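Local coordinates for Csm3 (Thermoplasma volcanium, PDB 6AE2), which probably binds RNA and cuts it as a subunit of the type III-A CRISPR-Cas effector (Csm) complex, which serves in antiviral defence, at residues A[81-86]-A[125-130]; A[89-94]-A[194-199]. All coordinates share one frame; numbering follows the deposited sequence.

Contacts 1 and 2 illustrate how successive turns of one helix can pack first on a sheet and then on a neighbouring helix. Both draw on helix 80-93: its 81-86 part faces strand 125-132 in contact 1, and its 89-94 part faces helix 190-205 in contact 2. The contact centres lie about 13 Å apart, with contact 1 about 5 Å from the centre of the chain and contact 2 about 14 Å from it. They are also joined directly, because L125 CD1 packs 4.2 Å from L197 CD2. In this ferredoxin-like RAMP domain, contact 1 thus sets the first helix on the sheet, contact 2 sets it against the second, and the L125-L197 pair brings that second helix to the same strand.

Contact 1. Residues A[81-86]-A[125-130]; sequences SSIKGK and LIIRDA
The contact between I83 and K84 on one side and L125 and I127 on the other is buried helix-on-sheet packing near the middle of the chain. Helix 80-93 lies over strand 125-132, with the short axes of 81-86 and 125-127 passing 8.6 Å apart at 131° between their N-to-C directions. Within the ferredoxin-like fold of RAMP proteins this is the first core helix meeting the next sheet strand. The first and second core strands, 26-38 and 125-132, run parallel with strand 175-185 between them; the hairpin 62-67/71-78 is inserted before helix 80-93, and helix 104-109 after it.

I127 sits at the centre. Its CG2 meets I83 CD1 at 4.1 Å, the two side chains slanting past one another. The longer arm, ending in CD1, lies 4.2 Å from K84 CB, against the root of that side chain, and also touches CG2 of I83. The branching at CB parts the two arms, and chi1 of -58°, with CG1 beside the backbone N, turns the longer one to K84 and CG2 to I83. I36 and I78 of the sheet add to the packing around I83.

K84 runs out past I127 toward L125. With CG opposite its backbone N (chi1 -160°) and the chain extended beyond, its CE comes 4.3 Å from L125 CD2, and NZ stops 3.5 Å from L125 O without a hydrogen bond. The contact therefore depends on apolar surface, to which the methylenes of the partly exposed K84 contribute, while NZ lies beside the backbone carbonyls of L125 and F109, with a weak hydrogen bond to the latter.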
ATOM      1  N   SER A  81      14.553   8.407  -6.094  1.00 34.81           N
ATOM      2  CA  SER A  81      14.673   7.414  -7.156  1.00 34.92           C
ATOM      3  C   SER A  81      13.539   6.400  -7.085  1.00 33.89           C
ATOM      4  O   SER A  81      13.067   5.910  -8.116  1.00 27.89           O
ATOM      5  CB  SER A  81      16.020   6.700  -7.061  1.00 31.27           C
ATOM      6  OG  SER A  81      16.812   7.243  -6.020  1.00 45.20           O
ATOM      7  N   SER A  82      13.087   6.072  -5.871  1.00 23.37           N
ATOM      8  CA  SER A  82      12.014   5.096  -5.716  1.00 27.78           C
ATOM      9  C   SER A  82      10.706   5.628  -6.283  1.00 33.77           C
ATOM     10  O   SER A  82      10.013   4.927  -7.029  1.00 33.80           O
ATOM     11  CB  SER A  82      11.857   4.725  -4.242  1.00 29.56           C
ATOM     12  OG  SER A  82      12.991   4.019  -3.772  1.00 37.88           O
ATOM     13  N   ILE A  83      10.350   6.870  -5.943  1.00 32.34           N
ATOM     14  CA  ILE A  83       9.109   7.452  -6.448  1.00 35.97           C
ATOM     15  C   ILE A  83       9.189   7.642  -7.957  1.00 38.35           C
ATOM     16  O   ILE A  83       8.305   7.205  -8.703  1.00 35.76           O
ATOM     17  CB  ILE A  83       8.810   8.783  -5.735  1.00 28.62           C
ATOM     18  CG1 ILE A  83       8.812   8.598  -4.219  1.00 31.79           C
ATOM     19  CG2 ILE A  83       7.476   9.347  -6.196  1.00 27.95           C
ATOM     20  CD1 ILE A  83       9.250   9.836  -3.473  1.00 34.50           C
ATOM     21  N   LYS A  84      10.256   8.297  -8.425  1.00 32.54           N
ATOM     22  CA  LYS A  84      10.391   8.585  -9.848  1.00 27.16           C
ATOM     23  C   LYS A  84      10.488   7.302 -10.664  1.00 29.35           C
ATOM     24  O   LYS A  84       9.847   7.169 -11.714  1.00 31.62           O
ATOM     25  CB  LYS A  84      11.611   9.469 -10.085  1.00 30.32           C
ATOM     26  CG  LYS A  84      11.589  10.214 -11.408  1.00 29.99           C
ATOM     27  CD  LYS A  84      12.917  10.898 -11.679  1.00 31.74           C
ATOM     28  CE  LYS A  84      12.900  11.603 -13.023  1.00 39.14           C
ATOM     29  NZ  LYS A  84      14.228  12.178 -13.367  1.00 46.61           N
ATOM     30  N   GLY A  85      11.286   6.343 -10.192  1.00 21.56           N
ATOM     31  CA  GLY A  85      11.420   5.089 -10.915  1.00 23.41           C
ATOM     32  C   GLY A  85      10.124   4.303 -10.967  1.00 29.78           C
ATOM     33  O   GLY A  85       9.803   3.684 -11.985  1.00 29.62           O
ATOM     34  N   LYS A  86       9.359   4.319  -9.875  1.00 32.74           N
ATOM     35  CA  LYS A  86       8.102   3.579  -9.851  1.00 31.19           C
ATOM     36  C   LYS A  86       7.057   4.250 -10.735  1.00 31.24           C
ATOM     37  O   LYS A  86       6.371   3.581 -11.515  1.00 27.89           O
ATOM     38  CB  LYS A  86       7.594   3.446  -8.414  1.00 27.23           C
ATOM     39  CG  LYS A  86       6.356   2.576  -8.280  1.00 30.98           C
ATOM     40  CD  LYS A  86       6.533   1.272  -9.041  1.00 37.69           C
ATOM     41  CE  LYS A  86       5.305   0.388  -8.930  1.00 45.29           C
ATOM     42  NZ  LYS A  86       5.674  -1.031  -8.668  1.00 54.92           N
ATOM     43  N   LEU A 125      12.262  17.523 -14.587  1.00 29.66           N
ATOM     44  CA  LEU A 125      11.530  17.071 -13.409  1.00 32.93           C
ATOM     45  C   LEU A 125      12.498  16.469 -12.405  1.00 36.93           C
ATOM     46  O   LEU A 125      13.195  15.498 -12.718  1.00 47.57           O
ATOM     47  CB  LEU A 125      10.457  16.052 -13.792  1.00 33.89           C
ATOM     48  CG  LEU A 125       9.855  15.252 -12.634  1.00 33.44           C
ATOM     49  CD1 LEU A 125       8.786  16.064 -11.929  1.00 32.08           C
ATOM     50  CD2 LEU A 125       9.286  13.932 -13.129  1.00 33.07           C
ATOM     51  N   ILE A 126      12.530  17.040 -11.204  1.00 28.24           N
ATOM     52  CA  ILE A 126      13.252  16.475 -10.071  1.00 22.89           C
ATOM     53  C   ILE A 126      12.234  16.064  -9.018  1.00 26.34           C
ATOM     54  O   ILE A 126      11.370  16.863  -8.637  1.00 26.08           O
ATOM     55  CB  ILE A 126      14.261  17.470  -9.472  1.00 25.49           C
ATOM     56  CG1 ILE A 126      15.249  17.966 -10.527  1.00 29.98           C
ATOM     57  CG2 ILE A 126      14.996  16.835  -8.301  1.00 30.45           C
ATOM     58  CD1 ILE A 126      16.065  19.154 -10.055  1.00 24.67           C
ATOM     59  N   ILE A 127      12.334  14.822  -8.555  1.00 19.81           N
ATOM     60  CA  ILE A 127      11.656  14.373  -7.348  1.00 26.51           C
ATOM     61  C   ILE A 127      12.734  14.096  -6.313  1.00 26.79           C
ATOM     62  O   ILE A 127      13.548  13.179  -6.479  1.00 32.67           O
ATOM     63  CB  ILE A 127      10.785  13.133  -7.595  1.00 24.66           C
ATOM     64  CG1 ILE A 127       9.742  13.420  -8.674  1.00 33.18           C
ATOM     65  CG2 ILE A 127      10.101  12.708  -6.304  1.00 24.06           C
ATOM     66  CD1 ILE A 127       8.764  12.287  -8.892  1.00 33.13           C
ATOM     67  N   ARG A 128      12.754  14.900  -5.258  1.00 23.41           N
ATOM     68  CA  ARG A 128      13.789  14.814  -4.244  1.00 27.59           C
ATOM     69  C   ARG A 128      13.434  13.768  -3.195  1.00 24.79           C
ATOM     70  O   ARG A 128      12.303  13.284  -3.117  1.00 28.53           O
ATOM     71  CB  ARG A 128      14.002  16.182  -3.600  1.00 31.89           C
ATOM     72  CG  ARG A 128      14.361  17.254  -4.613  1.00 45.08           C
ATOM     73  CD  ARG A 128      15.454  18.162  -4.091  1.00 38.07           C
ATOM     74  NE  ARG A 128      14.919  19.348  -3.431  1.00 53.89           N
ATOM     75  CZ  ARG A 128      15.230  20.595  -3.771  1.00 62.37           C
ATOM     76  NH1 ARG A 128      16.093  20.821  -4.753  1.00 46.65           N
ATOM     77  NH2 ARG A 128      14.694  21.619  -3.117  1.00 71.85           N
ATOM     78  N   ASP A 129      14.432  13.405  -2.393  1.00 24.47           N
ATOM     79  CA  ASP A 129      14.192  12.501  -1.277  1.00 22.28           C
ATOM     80  C   ASP A 129      13.192  13.129  -0.314  1.00 19.74           C
ATOM     81  O   ASP A 129      13.214  14.339  -0.066  1.00 20.35           O
ATOM     82  CB  ASP A 129      15.501  12.185  -0.550  1.00 27.22           C
ATOM     83  CG  ASP A 129      16.505  11.462  -1.434  1.00 29.12           C
ATOM     84  OD1 ASP A 129      16.112  10.984  -2.518  1.00 36.91           O
ATOM     85  OD2 ASP A 129      17.689  11.371  -1.045  1.00 33.06           O
ATOM     86  N   ALA A 130      12.297  12.302   0.215  1.00 16.89           N
ATOM     87  CA  ALA A 130      11.286  12.745   1.163  1.00 18.80           C
ATOM     88  C   ALA A 130      11.648  12.263   2.560  1.00 20.96           C
ATOM     89  O   ALA A 130      12.073  11.117   2.745  1.00 20.99           O
ATOM     90  CB  ALA A 130       9.899  12.234   0.771  1.00 15.37           C
TER

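Contact 2. Residues A[89-94]-A[194-199]; sequences SLLENV and IKCLKT
Between segments 89-94 and 194-199, L91 and T199 have the nearest CA atoms, 8.4 Å apart, a separation that leaves the gap to be bridged by side chains. Within these segments L91 makes all the contacts from the first helix. Its CG stands beside the backbone N (chi1 -68°), and the two methyls spread over the second helix: both lie 4.0 Å from C196 O, with CD1 also 4.1 Å from C196 SG and CD2 also 3.9 Å from T199 OG1. The side chains of L91 and T199 cross at roughly a right angle, and no hydrogen bond joins the segments.

Helices 80-93 and 190-205 are the two helices of the ferredoxin-like RAMP fold, both packed on one face of its antiparallel sheet, and here the C-terminal part of the first rests on the middle of the second. The leucine enters between residues three apart in the sequence, successive positions on one side of the helix.

Y96, just beyond helix 80-93, touches L91, C196 and T199 alike, and V105 and F109 of helix 104-109 also pack on L91. The second subunit borders this region too, with its Y235 resting on T199 and its W26 on V94.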
ATOM      1  N   SER A  89       7.995   3.638 -14.433  1.00 34.67           N
ATOM      2  CA  SER A  89       7.697   2.280 -14.876  1.00 39.49           C
ATOM      3  C   SER A  89       6.201   2.059 -15.048  1.00 41.99           C
ATOM      4  O   SER A  89       5.784   1.318 -15.946  1.00 45.14           O
ATOM      5  CB  SER A  89       8.273   1.266 -13.889  1.00 39.96           C
ATOM      6  OG  SER A  89       7.522   1.243 -12.688  1.00 56.56           O
ATOM      7  N   LEU A  90       5.380   2.698 -14.208  1.00 37.88           N
ATOM      8  CA  LEU A  90       3.934   2.537 -14.321  1.00 39.43           C
ATOM      9  C   LEU A  90       3.400   3.186 -15.592  1.00 42.82           C
ATOM     10  O   LEU A  90       2.499   2.642 -16.243  1.00 38.88           O
ATOM     11  CB  LEU A  90       3.244   3.125 -13.092  1.00 41.76           C
ATOM     12  CG  LEU A  90       3.415   2.342 -11.788  1.00 36.24           C
ATOM     13  CD1 LEU A  90       3.233   3.257 -10.595  1.00 32.79           C
ATOM     14  CD2 LEU A  90       2.439   1.183 -11.728  1.00 34.78           C
ATOM     15  N   LEU A  91       3.940   4.350 -15.964  1.00 43.76           N
ATOM     16  CA  LEU A  91       3.496   4.999 -17.192  1.00 40.51           C
ATOM     17  C   LEU A  91       3.956   4.225 -18.420  1.00 36.55           C
ATOM     18  O   LEU A  91       3.235   4.152 -19.421  1.00 38.52           O
ATOM     19  CB  LEU A  91       3.999   6.440 -17.236  1.00 35.39           C
ATOM     20  CG  LEU A  91       3.376   7.386 -16.208  1.00 32.96           C
ATOM     21  CD1 LEU A  91       4.320   8.538 -15.888  1.00 27.64           C
ATOM     22  CD2 LEU A  91       2.029   7.902 -16.695  1.00 33.23           C
ATOM     23  N   GLU A  92       5.150   3.634 -18.360  1.00 42.43           N
ATOM     24  CA  GLU A  92       5.614   2.792 -19.454  1.00 48.86           C
ATOM     25  C   GLU A  92       4.821   1.496 -19.553  1.00 55.00           C
ATOM     26  O   GLU A  92       4.779   0.891 -20.630  1.00 55.99           O
ATOM     27  CB  GLU A  92       7.104   2.489 -19.289  1.00 44.94           C
ATOM     28  CG  GLU A  92       7.998   3.702 -19.485  1.00 45.51           C
ATOM     29  CD  GLU A  92       9.380   3.515 -18.893  1.00 58.10           C
ATOM     30  OE1 GLU A  92       9.503   2.800 -17.876  1.00 62.17           O
ATOM     31  OE2 GLU A  92      10.345   4.089 -19.443  1.00 61.81           O
ATOM     32  N   ASN A  93       4.192   1.060 -18.458  1.00 54.55           N
ATOM     33  CA  ASN A  93       3.348  -0.129 -18.506  1.00 58.02           C
ATOM     34  C   ASN A  93       2.008   0.165 -19.167  1.00 53.47           C
ATOM     35  O   ASN A  93       1.469  -0.685 -19.885  1.00 59.82           O
ATOM     36  CB  ASN A  93       3.134  -0.684 -17.097  1.00 70.49           C
ATOM     37  CG  ASN A  93       4.392  -1.294 -16.513  1.00 78.98           C
ATOM     38  OD1 ASN A  93       5.398  -1.450 -17.206  1.00 83.78           O
ATOM     39  ND2 ASN A  93       4.342  -1.645 -15.233  1.00 78.77           N
ATOM     40  N   VAL A  94       1.452   1.359 -18.935  1.00 49.11           N
ATOM     41  CA  VAL A  94       0.188   1.743 -19.554  1.00 45.93           C
ATOM     42  C   VAL A  94       0.378   2.399 -20.913  1.00 48.48           C
ATOM     43  O   VAL A  94      -0.615   2.790 -21.545  1.00 48.60           O
ATOM     44  CB  VAL A  94      -0.618   2.695 -18.646  1.00 45.18           C
ATOM     45  CG1 VAL A  94      -0.746   2.109 -17.246  1.00 42.15           C
ATOM     46  CG2 VAL A  94       0.028   4.076 -18.611  1.00 46.25           C
ATOM     47  N   ILE A 194       2.075  18.430 -16.339  1.00 30.12           N
ATOM     48  CA  ILE A 194       1.410  18.251 -15.051  1.00 40.32           C
ATOM     49  C   ILE A 194       0.471  17.052 -15.110  1.00 49.14           C
ATOM     50  O   ILE A 194       0.459  16.204 -14.210  1.00 45.23           O
ATOM     51  CB  ILE A 194       0.661  19.533 -14.646  1.00 37.72           C
ATOM     52  CG1 ILE A 194       1.648  20.635 -14.257  1.00 37.90           C
ATOM     53  CG2 ILE A 194      -0.315  19.248 -13.511  1.00 26.03           C
ATOM     54  CD1 ILE A 194       1.088  22.031 -14.426  1.00 36.57           C
ATOM     55  N   LYS A 195      -0.313  16.958 -16.188  1.00 48.25           N
ATOM     56  CA  LYS A 195      -1.246  15.846 -16.329  1.00 51.73           C
ATOM     57  C   LYS A 195      -0.513  14.510 -16.347  1.00 50.71           C
ATOM     58  O   LYS A 195      -0.920  13.563 -15.663  1.00 55.89           O
ATOM     59  CB  LYS A 195      -2.082  16.021 -17.597  1.00 52.48           C
ATOM     60  CG  LYS A 195      -2.682  14.734 -18.134  1.00 59.58           C
ATOM     61  CD  LYS A 195      -3.646  15.008 -19.276  1.00 63.24           C
ATOM     62  CE  LYS A 195      -4.279  13.724 -19.790  1.00 59.70           C
ATOM     63  NZ  LYS A 195      -4.386  13.724 -21.277  1.00 63.97           N
ATOM     64  N   CYS A 196       0.581  14.416 -17.108  1.00 42.80           N
ATOM     65  CA  CYS A 196       1.372  13.189 -17.112  1.00 36.11           C
ATOM     66  C   CYS A 196       1.889  12.865 -15.714  1.00 37.42           C
ATOM     67  O   CYS A 196       1.969  11.694 -15.328  1.00 36.55           O
ATOM     68  CB  CYS A 196       2.532  13.319 -18.097  1.00 38.76           C
ATOM     69  SG  CYS A 196       3.795  12.039 -17.935  1.00 43.11           S
ATOM     70  N   LEU A 197       2.234  13.894 -14.938  1.00 40.69           N
ATOM     71  CA  LEU A 197       2.676  13.675 -13.565  1.00 35.50           C
ATOM     72  C   LEU A 197       1.519  13.225 -12.681  1.00 40.88           C
ATOM     73  O   LEU A 197       1.669  12.307 -11.867  1.00 40.23           O
ATOM     74  CB  LEU A 197       3.314  14.951 -13.014  1.00 27.76           C
ATOM     75  CG  LEU A 197       3.810  14.947 -11.564  1.00 31.18           C
ATOM     76  CD1 LEU A 197       4.601  13.684 -11.238  1.00 35.32           C
ATOM     77  CD2 LEU A 197       4.639  16.194 -11.282  1.00 31.78           C
ATOM     78  N   LYS A 198       0.354  13.862 -12.831  1.00 41.19           N
ATOM     79  CA  LYS A 198      -0.780  13.555 -11.966  1.00 30.04           C
ATOM     80  C   LYS A 198      -1.245  12.114 -12.148  1.00 35.74           C
ATOM     81  O   LYS A 198      -1.424  11.381 -11.166  1.00 34.52           O
ATOM     82  CB  LYS A 198      -1.929  14.530 -12.233  1.00 28.61           C
ATOM     83  CG  LYS A 198      -1.629  15.982 -11.889  1.00 34.71           C
ATOM     84  CD  LYS A 198      -2.184  16.367 -10.530  1.00 34.08           C
ATOM     85  CE  LYS A 198      -2.187  17.878 -10.343  1.00 32.62           C
ATOM     86  NZ  LYS A 198      -3.192  18.544 -11.218  1.00 42.11           N
ATOM     87  N   THR A 199      -1.453  11.687 -13.399  1.00 37.03           N
ATOM     88  CA  THR A 199      -1.952  10.334 -13.627  1.00 41.77           C
ATOM     89  C   THR A 199      -0.915   9.281 -13.261  1.00 40.83           C
ATOM     90  O   THR A 199      -1.280   8.160 -12.887  1.00 40.12           O
ATOM     91  CB  THR A 199      -2.397  10.150 -15.080  1.00 40.29           C
ATOM     92  OG1 THR A 199      -1.265   9.838 -15.898  1.00 41.48           O
ATOM     93  CG2 THR A 199      -3.079  11.400 -15.602  1.00 45.07           C
TER